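Local coordinates for protein amidohydrolase (Thermotoga maritima, PDB 3OOQ) that probably hydrolyses amide bonds, perhaps those of allantoin or a related cyclic amide, at residues Asp61-Ile66 with Met304-Val309; Val112-Ile117 with Val131-Ser136. One frame throughout, in Å; residues are numbered along the deposited sequence.

Contact 1 (Asp61-Ile66 with Met304-Val309)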
ATOM      1  N   ASP F  61      23.920 -13.841 -34.606  1.00 22.69           N
ATOM      2  CA  ASP F  61      22.607 -13.355 -34.215  1.00 23.55           C
ATOM      3  C   ASP F  61      22.657 -11.864 -33.963  1.00 22.94           C
ATOM      4  O   ASP F  61      23.317 -11.403 -33.025  1.00 23.55           O
ATOM      5  CB  ASP F  61      22.083 -14.071 -32.973  1.00 24.76           C
ATOM      6  CG  ASP F  61      20.586 -13.917 -32.814  1.00 33.93           C
ATOM      7  OD1 ASP F  61      20.085 -12.780 -32.896  1.00 25.74           O
ATOM      8  OD2 ASP F  61      19.897 -14.935 -32.620  1.00 25.88           O
ATOM      9  N   ALA F  62      21.955 -11.114 -34.801  1.00 21.51           N
ATOM     10  CA  ALA F  62      22.017  -9.661 -34.727  1.00 21.80           C
ATOM     11  C   ALA F  62      21.291  -9.012 -33.518  1.00 21.30           C
ATOM     12  O   ALA F  62      21.393  -7.817 -33.325  1.00 20.40           O
ATOM     13  CB  ALA F  62      21.528  -9.060 -36.024  1.00 21.79           C
ATOM     14  N   HIS F  63      20.599  -9.796 -32.689  1.00 21.89           N
ATOM     15  CA  HIS F  63      19.853  -9.218 -31.552  1.00 21.77           C
ATOM     16  C   HIS F  63      19.623 -10.279 -30.489  1.00 21.48           C
ATOM     17  O   HIS F  63      18.807 -11.181 -30.673  1.00 20.61           O
ATOM     18  CB  HIS F  63      18.514  -8.630 -32.021  1.00 22.09           C
ATOM     19  CG  HIS F  63      17.778  -7.859 -30.965  1.00 25.53           C
ATOM     20  ND1 HIS F  63      17.203  -8.463 -29.862  1.00 23.95           N
ATOM     21  CD2 HIS F  63      17.535  -6.531 -30.835  1.00 23.10           C
ATOM     22  CE1 HIS F  63      16.618  -7.545 -29.114  1.00 23.84           C
ATOM     23  NE2 HIS F  63      16.809  -6.365 -29.676  1.00 25.56           N
ATOM     24  N   SER F  64      20.331 -10.159 -29.368  1.00 21.67           N
ATOM     25  CA  SER F  64      20.310 -11.225 -28.370  1.00 22.01           C
ATOM     26  C   SER F  64      20.409 -10.717 -26.941  1.00 22.08           C
ATOM     27  O   SER F  64      21.014  -9.672 -26.675  1.00 22.31           O
ATOM     28  CB  SER F  64      21.483 -12.183 -28.620  1.00 21.39           C
ATOM     29  OG  SER F  64      21.257 -13.417 -27.976  1.00 21.91           O
ATOM     30  N   HIS F  65      19.871 -11.502 -26.017  1.00 21.99           N
ATOM     31  CA  HIS F  65      20.087 -11.230 -24.604  1.00 22.74           C
ATOM     32  C   HIS F  65      20.863 -12.345 -23.897  1.00 21.75           C
ATOM     33  O   HIS F  65      20.926 -12.375 -22.683  1.00 21.53           O
ATOM     34  CB  HIS F  65      18.763 -10.901 -23.910  1.00 24.97           C
ATOM     35  CG  HIS F  65      17.899  -9.961 -24.696  1.00 29.30           C
ATOM     36  ND1 HIS F  65      18.235  -8.639 -24.902  1.00 27.18           N
ATOM     37  CD2 HIS F  65      16.737 -10.162 -25.363  1.00 27.45           C
ATOM     38  CE1 HIS F  65      17.303  -8.057 -25.636  1.00 28.89           C
ATOM     39  NE2 HIS F  65      16.381  -8.958 -25.932  1.00 29.75           N
ATOM     40  N   ILE F  66      21.502 -13.230 -24.666  1.00 21.37           N
ATOM     41  CA  ILE F  66      22.358 -14.266 -24.077  1.00 20.27           C
ATOM     42  C   ILE F  66      23.399 -13.621 -23.167  1.00 19.86           C
ATOM     43  O   ILE F  66      23.891 -12.524 -23.444  1.00 20.09           O
ATOM     44  CB  ILE F  66      23.011 -15.184 -25.147  1.00 20.53           C
ATOM     45  CG1 ILE F  66      23.585 -16.451 -24.486  1.00 18.40           C
ATOM     46  CG2 ILE F  66      24.095 -14.414 -25.970  1.00 18.44           C
ATOM     47  CD1 ILE F  66      23.683 -17.662 -25.408  1.00 20.52           C
HETATM   48  N   MSE F 304      16.761 -13.341 -35.928  1.00 23.90           N
HETATM   49  CA  MSE F 304      17.130 -13.488 -34.514  1.00 24.40           C
HETATM   50  C   MSE F 304      16.310 -14.568 -33.816  1.00 22.61           C
HETATM   51  O   MSE F 304      15.184 -14.859 -34.217  1.00 21.23           O
HETATM   52  CB  MSE F 304      16.945 -12.162 -33.749  1.00 26.72           C
HETATM   53  CG  MSE F 304      15.480 -11.768 -33.513  1.00 16.94           C
HETATM   54 SE   MSE F 304      15.299 -10.402 -32.141  1.00 31.85          SE
HETATM   55  CE  MSE F 304      15.150  -8.837 -33.329  1.00 17.07           C
ATOM     56  N   CYS F 305      16.882 -15.127 -32.750  1.00 22.03           N
ATOM     57  CA  CYS F 305      16.135 -15.939 -31.798  1.00 22.01           C
ATOM     58  C   CYS F 305      15.496 -15.069 -30.721  1.00 21.93           C
ATOM     59  O   CYS F 305      14.598 -15.525 -29.999  1.00 21.19           O
ATOM     60  CB  CYS F 305      17.075 -16.948 -31.128  1.00 22.38           C
ATOM     61  SG  CYS F 305      17.541 -18.294 -32.229  1.00 26.13           S
ATOM     62  N   ASP F 306      15.965 -13.824 -30.614  1.00 22.93           N
ATOM     63  CA  ASP F 306      15.672 -12.962 -29.450  1.00 24.14           C
ATOM     64  C   ASP F 306      15.914 -13.729 -28.144  1.00 24.31           C
ATOM     65  O   ASP F 306      15.136 -13.615 -27.179  1.00 25.53           O
ATOM     66  CB  ASP F 306      14.231 -12.452 -29.491  1.00 24.73           C
ATOM     67  CG  ASP F 306      13.997 -11.254 -28.570  1.00 23.78           C
ATOM     68  OD1 ASP F 306      14.968 -10.602 -28.142  1.00 25.58           O
ATOM     69  OD2 ASP F 306      12.823 -10.963 -28.292  1.00 24.90           O
ATOM     70  N   HIS F 307      16.995 -14.502 -28.109  1.00 22.98           N
ATOM     71  CA  HIS F 307      17.306 -15.331 -26.937  1.00 22.12           C
ATOM     72  C   HIS F 307      17.164 -14.487 -25.664  1.00 22.42           C
ATOM     73  O   HIS F 307      17.745 -13.411 -25.606  1.00 22.76           O
ATOM     74  CB  HIS F 307      18.721 -15.899 -27.071  1.00 20.32           C
ATOM     75  CG  HIS F 307      19.158 -16.729 -25.906  1.00 19.20           C
ATOM     76  ND1 HIS F 307      19.221 -18.106 -25.958  1.00 19.86           N
ATOM     77  CD2 HIS F 307      19.575 -16.375 -24.668  1.00 18.59           C
ATOM     78  CE1 HIS F 307      19.662 -18.565 -24.798  1.00 19.25           C
ATOM     79  NE2 HIS F 307      19.886 -17.535 -23.999  1.00 20.30           N
ATOM     80  N   PRO F 308      16.436 -14.980 -24.622  1.00 22.89           N
ATOM     81  CA  PRO F 308      15.898 -16.321 -24.356  1.00 23.29           C
ATOM     82  C   PRO F 308      14.512 -16.711 -24.904  1.00 23.24           C
ATOM     83  O   PRO F 308      14.058 -17.824 -24.637  1.00 23.74           O
ATOM     84  CB  PRO F 308      15.869 -16.370 -22.824  1.00 23.66           C
ATOM     85  CG  PRO F 308      15.522 -14.957 -22.443  1.00 21.91           C
ATOM     86  CD  PRO F 308      16.363 -14.136 -23.408  1.00 23.07           C
ATOM     87  N   VAL F 309      13.862 -15.847 -25.673  1.00 22.99           N
ATOM     88  CA  VAL F 309      12.528 -16.167 -26.194  1.00 22.67           C
ATOM     89  C   VAL F 309      12.572 -17.498 -26.959  1.00 22.92           C
ATOM     90  O   VAL F 309      11.711 -18.364 -26.751  1.00 22.76           O
ATOM     91  CB  VAL F 309      11.936 -15.020 -27.044  1.00 21.80           C
ATOM     92  CG1 VAL F 309      10.641 -15.465 -27.702  1.00 24.71           C
ATOM     93  CG2 VAL F 309      11.702 -13.759 -26.166  1.00 24.40           C
TER
HETATM   94  O   HOH W   1      19.234 -13.874 -30.130  1.00 16.06           O

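Contact 2 (Val112-Ile117 with Val131-Ser136)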
ATOM      1  N   VAL F 112      26.391 -21.150 -33.279  1.00 22.69           N
ATOM      2  CA  VAL F 112      26.399 -19.692 -33.177  1.00 21.65           C
ATOM      3  C   VAL F 112      27.685 -19.197 -32.518  1.00 21.62           C
ATOM      4  O   VAL F 112      28.050 -19.635 -31.419  1.00 21.33           O
ATOM      5  CB  VAL F 112      25.177 -19.176 -32.364  1.00 21.75           C
ATOM      6  CG1 VAL F 112      25.171 -17.649 -32.321  1.00 19.12           C
ATOM      7  CG2 VAL F 112      23.881 -19.677 -32.992  1.00 20.19           C
ATOM      8  N   THR F 113      28.370 -18.263 -33.171  1.00 21.49           N
ATOM      9  CA  THR F 113      29.662 -17.818 -32.658  1.00 22.16           C
ATOM     10  C   THR F 113      29.700 -16.346 -32.254  1.00 22.57           C
ATOM     11  O   THR F 113      30.470 -15.969 -31.378  1.00 24.08           O
ATOM     12  CB  THR F 113      30.792 -18.088 -33.679  1.00 22.94           C
ATOM     13  OG1 THR F 113      30.461 -17.458 -34.922  1.00 23.02           O
ATOM     14  CG2 THR F 113      30.977 -19.581 -33.894  1.00 23.06           C
ATOM     15  N   SER F 114      28.883 -15.518 -32.895  1.00 21.98           N
ATOM     16  CA  SER F 114      28.857 -14.065 -32.634  1.00 22.17           C
ATOM     17  C   SER F 114      27.426 -13.571 -32.441  1.00 21.68           C
ATOM     18  O   SER F 114      26.508 -14.055 -33.097  1.00 21.64           O
ATOM     19  CB  SER F 114      29.491 -13.283 -33.804  1.00 22.30           C
ATOM     20  OG  SER F 114      30.874 -13.584 -33.953  1.00 28.60           O
ATOM     21  N   VAL F 115      27.245 -12.595 -31.557  1.00 20.87           N
ATOM     22  CA  VAL F 115      25.932 -11.999 -31.323  1.00 20.64           C
ATOM     23  C   VAL F 115      26.090 -10.533 -30.965  1.00 21.22           C
ATOM     24  O   VAL F 115      27.117 -10.115 -30.418  1.00 21.41           O
ATOM     25  CB  VAL F 115      25.145 -12.705 -30.145  1.00 20.71           C
ATOM     26  CG1 VAL F 115      25.022 -14.215 -30.366  1.00 23.51           C
ATOM     27  CG2 VAL F 115      25.852 -12.467 -28.812  1.00 23.29           C
HETATM   28  N   MSE F 116      25.074  -9.747 -31.269  1.00 23.05           N
HETATM   29  CA  MSE F 116      24.932  -8.490 -30.565  1.00 25.64           C
HETATM   30  C   MSE F 116      24.115  -8.687 -29.276  1.00 23.84           C
HETATM   31  O   MSE F 116      22.949  -9.098 -29.306  1.00 22.66           O
HETATM   32  CB  MSE F 116      24.345  -7.370 -31.409  1.00 30.44           C
HETATM   33  CG  MSE F 116      24.705  -6.019 -30.745  1.00 20.94           C
HETATM   34 SE   MSE F 116      23.884  -4.503 -31.419  1.00 39.63          SE
HETATM   35  CE  MSE F 116      21.994  -5.055 -31.316  1.00 22.10           C
ATOM     36  N   ILE F 117      24.765  -8.422 -28.147  1.00 22.71           N
ATOM     37  CA  ILE F 117      24.078  -8.373 -26.876  1.00 21.96           C
ATOM     38  C   ILE F 117      23.519  -6.968 -26.735  1.00 21.29           C
ATOM     39  O   ILE F 117      24.206  -5.973 -27.020  1.00 21.60           O
ATOM     40  CB  ILE F 117      24.999  -8.738 -25.691  1.00 23.04           C
ATOM     41  CG1 ILE F 117      26.294  -7.917 -25.735  1.00 26.24           C
ATOM     42  CG2 ILE F 117      25.253 -10.246 -25.693  1.00 26.43           C
ATOM     43  CD1 ILE F 117      27.166  -7.992 -24.475  1.00 24.26           C
ATOM     44  N   VAL F 131      28.751  -6.013 -30.042  1.00 20.77           N
ATOM     45  CA  VAL F 131      28.906  -7.294 -30.718  1.00 20.10           C
ATOM     46  C   VAL F 131      30.041  -8.042 -30.056  1.00 20.51           C
ATOM     47  O   VAL F 131      31.128  -7.502 -29.860  1.00 20.55           O
ATOM     48  CB  VAL F 131      29.217  -7.145 -32.228  1.00 20.87           C
ATOM     49  CG1 VAL F 131      29.307  -8.538 -32.876  1.00 18.21           C
ATOM     50  CG2 VAL F 131      28.173  -6.272 -32.916  1.00 17.15           C
ATOM     51  N   ILE F 132      29.792  -9.292 -29.694  1.00 21.48           N
ATOM     52  CA  ILE F 132      30.812 -10.092 -29.052  1.00 22.59           C
ATOM     53  C   ILE F 132      30.903 -11.454 -29.721  1.00 22.74           C
ATOM     54  O   ILE F 132      29.995 -11.871 -30.450  1.00 21.87           O
ATOM     55  CB  ILE F 132      30.558 -10.246 -27.511  1.00 23.77           C
ATOM     56  CG1 ILE F 132      29.218 -10.942 -27.225  1.00 19.13           C
ATOM     57  CG2 ILE F 132      30.588  -8.884 -26.807  1.00 19.24           C
ATOM     58  CD1 ILE F 132      29.339 -12.373 -26.829  1.00 25.09           C
ATOM     59  N   LYS F 133      32.011 -12.138 -29.466  1.00 23.68           N
ATOM     60  CA  LYS F 133      32.185 -13.522 -29.892  1.00 24.24           C
ATOM     61  C   LYS F 133      32.353 -14.367 -28.649  1.00 24.01           C
ATOM     62  O   LYS F 133      32.860 -13.873 -27.651  1.00 24.15           O
ATOM     63  CB  LYS F 133      33.448 -13.670 -30.722  1.00 24.58           C
ATOM     64  CG  LYS F 133      33.437 -12.952 -32.032  1.00 25.91           C
ATOM     65  CD  LYS F 133      34.587 -13.487 -32.874  1.00 24.96           C
ATOM     66  CE  LYS F 133      34.819 -12.618 -34.069  1.00 25.88           C
ATOM     67  NZ  LYS F 133      35.804 -13.275 -34.953  1.00 25.40           N
ATOM     68  N   PHE F 134      31.953 -15.637 -28.721  1.00 23.84           N
ATOM     69  CA  PHE F 134      32.035 -16.545 -27.574  1.00 23.48           C
ATOM     70  C   PHE F 134      33.437 -17.150 -27.461  1.00 24.86           C
ATOM     71  O   PHE F 134      33.582 -18.369 -27.461  1.00 24.89           O
ATOM     72  CB  PHE F 134      30.995 -17.675 -27.698  1.00 22.30           C
ATOM     73  CG  PHE F 134      29.567 -17.205 -27.825  1.00 23.50           C
ATOM     74  CD1 PHE F 134      29.065 -16.183 -27.011  1.00 20.47           C
ATOM     75  CD2 PHE F 134      28.699 -17.836 -28.717  1.00 21.00           C
ATOM     76  CE1 PHE F 134      27.734 -15.752 -27.125  1.00 22.55           C
ATOM     77  CE2 PHE F 134      27.366 -17.413 -28.836  1.00 23.43           C
ATOM     78  CZ  PHE F 134      26.886 -16.362 -28.026  1.00 19.99           C
ATOM     79  N   ARG F 135      34.459 -16.295 -27.364  1.00 26.50           N
ATOM     80  CA  ARG F 135      35.849 -16.737 -27.418  1.00 28.97           C
ATOM     81  C   ARG F 135      36.560 -16.930 -26.071  1.00 29.83           C
ATOM     82  O   ARG F 135      37.599 -17.583 -26.027  1.00 30.68           O
ATOM     83  CB  ARG F 135      36.705 -15.841 -28.351  1.00 30.80           C
ATOM     84  CG  ARG F 135      36.450 -14.344 -28.229  1.00 45.77           C
ATOM     85  CD  ARG F 135      37.584 -13.499 -28.832  1.00 34.07           C
ATOM     86  NE  ARG F 135      37.403 -13.068 -30.221  1.00 45.72           N
ATOM     87  CZ  ARG F 135      37.356 -11.794 -30.640  1.00 35.43           C
ATOM     88  NH1 ARG F 135      37.455 -10.781 -29.790  1.00 45.38           N
ATOM     89  NH2 ARG F 135      37.212 -11.530 -31.934  1.00 45.55           N
ATOM     90  N   SER F 136      36.019 -16.377 -24.986  1.00 28.96           N
ATOM     91  CA  SER F 136      36.762 -16.309 -23.727  1.00 29.12           C
ATOM     92  C   SER F 136      35.821 -15.983 -22.554  1.00 28.03           C
ATOM     93  O   SER F 136      34.733 -15.451 -22.755  1.00 25.36           O
ATOM     94  CB  SER F 136      37.859 -15.227 -23.859  1.00 29.50           C
ATOM     95  OG  SER F 136      38.435 -14.879 -22.624  1.00 35.50           O
TER

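Contact 1 (Asp61-Ile66 with Met304-Val309)
Met304, a selenomethionine here, lies beside His63, the two side chains running the same way. A bend at chi3 (98°) carries its selenium end along the imidazole: CE rests off-centre over the ring, 4.1 Å from the His63 centroid, while Met304 SE approaches obliquely, 3.5 Å from His63 ND1. The far nitrogen of that ring, NE2, is hydrogen-bonded to Lys151. Cys305 presents its backbone N to the syn lone pair of Asp61 OD2 in a nearly straight bond (3.0 Å, 168°). Through its anti lone pair Asp61 OD1 accepts from His63 N at 3.0 Å, closing an Asx turn, so a single carboxylate grips both segments. Replacing Asp61 by an alanine is likely to leave the amides of Cys305 and His63 without this acceptor and the turn around Ala62 less firmly fixed. Asp306 reaches back toward the two histidines; its OD1 is 3.1 Å from His65 NE2, with ring and carboxylate planes 61° apart, while His65 ND1 is hydrogen-bonded to Val118 O. A His-X-His pair facing an aspartate after a later barrel strand is consistent with the metal-site signature of the amidohydrolase family. His307 uses both ends of its backbone: N donates to a water that in turn donates to His63 O, and O accepts from His65 N at 2.9 Å. Ile66 CD1 lies over one face of its ring, 4.2 Å from the His307 centroid, and Pro308, after a cis peptide bond, meets the opposite face with its CB. Phe277 of a second subunit packs on both His307 and Pro308. Around the contact, strand 112-117 runs beside Asp61, strand 269-271 backs Met304, and helix 103-108 packs against Ile66 and His307.

Contact 2 (Val112-Ile117 with Val131-Ser136)
Strands 112-117 and 131-133 run antiparallel at 152°, their axes 4.7 Å apart at the closest, as the paired arms of a beta hairpin within the amidohydrolase barrel. Val115 and Ile132 form the hydrogen-bonded pair, with Ile132 N to Val115 O at 2.9 Å and Val115 N to Ile132 O at 3.1 Å; Phe134 N adds a third bond, to Thr113 O, just where the second strand gives way to an inverse gamma turn centred on Phe134. On one face stand Ser114, Met116, Val131 and Lys133. There Ser114 OG touches the aliphatic chain of Lys133 at CG (3.3 Å), and that extended chain carries NZ on to salt bridges with Asp358, Asp360 and Asp381. The Met116 and Val131 side chains cross at about a right angle, with CG of the first against CG2 of the second. The other face is apolar: Val115 CG2 and Ile132 CD1 lie side by side, 4.0 Å apart, and Val115 CG1 touches Phe134 CZ at 3.7 Å. With CG anti to its carbonyl carbon (chi1 -57°), the Phe134 ring swings back over the first strand, toward helix 103-108, and its edge points CD2 at Val112 O, which lies in the ring plane 3.3 Å away.

From the N terminus the chain first passes residues 61-66, at the end of strand 54-64, and then runs through helix 103-108 to strand 112-117. Contact 2 is a short-range closure, joining that strand to 131-136 after only 13 intervening residues. Contact 1 closes much later, when residues 304-309 return to 61-66 after 237 residues, so the hairpin lies wholly within the larger loop and the two do not cross. Their centres are 11 Å apart and they share a sheet: strand 54-64 is the parallel neighbour of 112-117, with probable backbone hydrogen bonds between Asp61 and both Ser114 and Met116. The first barrel strand thus connects the early hairpin to the late loop after strand 301-303.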